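Local coordinates for protein endoglucanase E (Clostridium thermocellum, PDB 2WAO) that binds cello-oligosaccharides and probably deacetylates plant cell-wall polysaccharides, as the C-terminal family 2 carbohydrate esterase domain of a modular cellulase, at residues Gly31-Leu36 with His88-Lys93. Residues are numbered along the deposited sequence; the frame is centred on the assembly and turned at random.
Sequences GSNVEL and HLVLWK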
ATOM      1  N   GLY A  31       1.279   5.018  -0.474  1.00  4.64           N
ATOM      2  CA  GLY A  31       2.619   4.577  -0.818  1.00  6.17           C
ATOM      3  C   GLY A  31       3.062   5.003  -2.228  1.00  5.69           C
ATOM      4  O   GLY A  31       4.196   4.691  -2.629  1.00  6.36           O
ATOM      5  N   SER A  32       2.184   5.682  -2.981  1.00  5.58           N
ATOM      6  CA  SER A  32       2.628   6.333  -4.251  1.00  5.21           C
ATOM      7  C   SER A  32       3.871   7.141  -3.917  1.00  5.63           C
ATOM      8  O   SER A  32       3.879   7.872  -2.896  1.00  6.35           O
ATOM      9  CB  SER A  32       1.569   7.260  -4.836  1.00  5.58           C
ATOM     10  OG  SER A  32       0.388   6.543  -5.164  1.00  5.88           O
ATOM     11  N   ASN A  33       4.906   7.064  -4.761  1.00  4.83           N
ATOM     12  CA  ASN A  33       6.115   7.816  -4.458  1.00  6.85           C
ATOM     13  C   ASN A  33       6.872   8.236  -5.697  1.00  7.05           C
ATOM     14  O   ASN A  33       6.731   7.606  -6.751  1.00  6.86           O
ATOM     15  CB  ASN A  33       7.043   7.090  -3.451  1.00  6.10           C
ATOM     16  CG  ASN A  33       7.598   5.810  -3.990  1.00  7.94           C
ATOM     17  OD1 ASN A  33       8.710   5.784  -4.564  1.00  7.13           O
ATOM     18  ND2 ASN A  33       6.836   4.723  -3.825  1.00  6.64           N
ATOM     19  N   VAL A  34       7.574   9.360  -5.559  1.00  7.86           N
ATOM     20  CA  VAL A  34       8.325   9.964  -6.652  1.00  9.04           C
ATOM     21  C   VAL A  34       9.785   9.793  -6.244  1.00  9.15           C
ATOM     22  O   VAL A  34      10.168  10.051  -5.094  1.00 10.09           O
ATOM     23  CB  VAL A  34       7.976  11.484  -6.789  1.00 10.01           C
ATOM     24  CG1 VAL A  34       8.765  12.097  -7.911  1.00 12.49           C
ATOM     25  CG2 VAL A  34       6.444  11.670  -7.046  1.00 12.26           C
ATOM     26  N   GLU A  35      10.628   9.345  -7.156  1.00  9.52           N
ATOM     27  CA  GLU A  35      12.004   9.101  -6.786  1.00 10.48           C
ATOM     28  C   GLU A  35      12.950   9.729  -7.839  1.00  9.66           C
ATOM     29  O   GLU A  35      12.714   9.630  -9.042  1.00  8.90           O
ATOM     30  CB  GLU A  35      12.201   7.597  -6.625  1.00 10.85           C
ATOM     31  CG  GLU A  35      13.606   7.158  -6.443  1.00 13.72           C
ATOM     32  CD  GLU A  35      13.739   5.629  -6.404  1.00 16.83           C
ATOM     33  OE1 GLU A  35      12.791   4.918  -6.853  1.00 19.15           O
ATOM     34  OE2 GLU A  35      14.820   5.149  -5.975  1.00 18.77           O
ATOM     35  N   LEU A  36      13.977  10.411  -7.366  1.00  8.87           N
ATOM     36  CA  LEU A  36      14.877  11.134  -8.287  1.00  9.31           C
ATOM     37  C   LEU A  36      16.247  11.343  -7.656  1.00  8.85           C
ATOM     38  O   LEU A  36      16.393  11.224  -6.454  1.00 10.71           O
ATOM     39  CB  LEU A  36      14.230  12.472  -8.706  1.00  8.74           C
ATOM     40  CG  LEU A  36      13.917  13.492  -7.579  1.00  8.69           C
ATOM     41  CD1 LEU A  36      15.209  14.188  -7.092  1.00 10.26           C
ATOM     42  CD2 LEU A  36      12.923  14.523  -8.077  1.00  8.64           C
ATOM     43  N   HIS A  88      20.040  11.434  -3.336  1.00  9.67           N
ATOM     44  CA  HIS A  88      18.901  10.603  -3.735  1.00  8.92           C
ATOM     45  C   HIS A  88      17.668  11.012  -2.912  1.00  7.81           C
ATOM     46  O   HIS A  88      17.760  11.105  -1.691  1.00  9.09           O
ATOM     47  CB  HIS A  88      19.245   9.141  -3.503  1.00  9.26           C
ATOM     48  CG  HIS A  88      18.132   8.202  -3.816  1.00 10.51           C
ATOM     49  ND1 HIS A  88      17.475   7.481  -2.838  1.00 13.74           N
ATOM     50  CD2 HIS A  88      17.550   7.866  -4.991  1.00 10.52           C
ATOM     51  CE1 HIS A  88      16.548   6.728  -3.405  1.00 11.86           C
ATOM     52  NE2 HIS A  88      16.569   6.948  -4.707  1.00 12.76           N
ATOM     53  N   LEU A  89      16.535  11.220  -3.580  1.00  8.25           N
ATOM     54  CA  LEU A  89      15.299  11.657  -2.927  1.00  8.52           C
ATOM     55  C   LEU A  89      14.151  10.714  -3.239  1.00  8.45           C
ATOM     56  O   LEU A  89      13.939  10.366  -4.393  1.00  7.29           O
ATOM     57  CB  LEU A  89      14.915  13.044  -3.395  1.00  9.65           C
ATOM     58  CG  LEU A  89      13.536  13.611  -3.082  1.00 10.28           C
ATOM     59  CD1 LEU A  89      13.389  13.790  -1.547  1.00 12.67           C
ATOM     60  CD2 LEU A  89      13.315  14.966  -3.839  1.00 10.84           C
ATOM     61  N   VAL A  90      13.425  10.302  -2.200  1.00  7.16           N
ATOM     62  CA  VAL A  90      12.139   9.636  -2.410  1.00  7.30           C
ATOM     63  C   VAL A  90      11.087  10.528  -1.726  1.00  7.46           C
ATOM     64  O   VAL A  90      11.289  10.942  -0.565  1.00  8.49           O
ATOM     65  CB  VAL A  90      12.112   8.235  -1.784  1.00  8.31           C
ATOM     66  CG1 VAL A  90      10.694   7.670  -1.821  1.00  9.38           C
ATOM     67  CG2 VAL A  90      13.114   7.312  -2.464  1.00 10.29           C
ATOM     68  N   LEU A  91      10.020  10.871  -2.449  1.00  6.87           N
ATOM     69  CA  LEU A  91       8.893  11.618  -1.839  1.00  7.01           C
ATOM     70  C   LEU A  91       7.688  10.664  -1.733  1.00  7.46           C
ATOM     71  O   LEU A  91       7.163  10.209  -2.755  1.00  7.63           O
ATOM     72  CB  LEU A  91       8.575  12.879  -2.668  1.00  7.58           C
ATOM     73  CG  LEU A  91       7.393  13.723  -2.213  1.00  8.85           C
ATOM     74  CD1 LEU A  91       7.568  14.201  -0.748  1.00  8.33           C
ATOM     75  CD2 LEU A  91       7.158  14.930  -3.161  1.00  9.77           C
ATOM     76  N   TRP A  92       7.242  10.367  -0.508  1.00  7.06           N
ATOM     77  CA  TRP A  92       6.322   9.247  -0.254  1.00  6.47           C
ATOM     78  C   TRP A  92       4.962   9.741   0.243  1.00  6.27           C
ATOM     79  O   TRP A  92       4.885  10.570   1.180  1.00  4.52           O
ATOM     80  CB  TRP A  92       6.958   8.324   0.795  1.00  6.83           C
ATOM     81  CG  TRP A  92       6.189   7.060   1.139  1.00  6.33           C
ATOM     82  CD1 TRP A  92       5.087   6.942   1.967  1.00  3.55           C
ATOM     83  CD2 TRP A  92       6.450   5.747   0.627  1.00  4.22           C
ATOM     84  NE1 TRP A  92       4.661   5.638   1.985  1.00  4.42           N
ATOM     85  CE2 TRP A  92       5.494   4.881   1.195  1.00  5.47           C
ATOM     86  CE3 TRP A  92       7.428   5.213  -0.242  1.00  6.71           C
ATOM     87  CZ2 TRP A  92       5.478   3.496   0.931  1.00  5.95           C
ATOM     88  CZ3 TRP A  92       7.393   3.824  -0.518  1.00  6.44           C
ATOM     89  CH2 TRP A  92       6.444   2.987   0.106  1.00  6.18           C
ATOM     90  N   LYS A  93       3.893   9.272  -0.397  1.00  4.62           N
ATOM     91  CA  LYS A  93       2.551   9.620   0.023  1.00  4.61           C
ATOM     92  C   LYS A  93       2.182   8.663   1.183  1.00  3.88           C
ATOM     93  O   LYS A  93       1.965   7.438   0.996  1.00  3.77           O
ATOM     94  CB  LYS A  93       1.543   9.482  -1.123  1.00  5.69           C
ATOM     95  CG  LYS A  93       0.127   9.940  -0.714  1.00  3.12           C
ATOM     96  CD  LYS A  93      -0.880   9.707  -1.891  1.00  5.98           C
ATOM     97  CE  LYS A  93      -2.200  10.462  -1.668  1.00  6.47           C
ATOM     98  NZ  LYS A  93      -3.291   9.647  -0.969  1.00 10.79           N
TER
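H88 donates a hydrogen bond from NE2 to OE2 of E35 (2.8 Å), the only side-chain hydrogen bond between the two segments. OE2 lies at the edge of the imidazole, in the ring plane, and receives the N-H on its anti lone pair, although the carboxylate and ring planes are 70° apart. The E35 chain runs out extended, with CG opposite the backbone N (chi1 171°), which carries OE2 to the ring. OE1 is taken by ND2 of N14, so both carboxylate oxygens are held; the histidine would probably favour the ionised acid.

The same N14 nitrogen also bonds OD1 of N33. The other end of that amide, N33 ND2, is tied within its own segment to the carbonyl O of G31 at 2.9 Å, fixing the rotation of the group. Thus held, the amide plane is turned only 11° from that of the W92 indole, with ND2 3.5 Å from CZ3 in an oblique approach. G31 packs its CA on a face of that indole, 3.5 Å from CZ2; its positive phi and this close packing both suit glycine.

V34 pairs with L91, and L36 with L89, through two backbone hydrogen bonds each, while K93 N bonds S32 O and G31 N bonds K93 O at 2.9 Å. On the face opposite N33 and W92, L36 CD1 lies alongside L89 CD2, 3.8 Å away, and V34 sits beside L91.

These four aliphatic residues line the interior of the β-sandwich, where V34 and L91 meet F104 of strand 102-108 in the other sheet. Strand 12-14 flanks 33-40 and strand 52-59 flanks 85-93, while W92 reaches S154 through NE1 and Y155 edge-to-face, linking the sandwich to the GDSL-like esterase part.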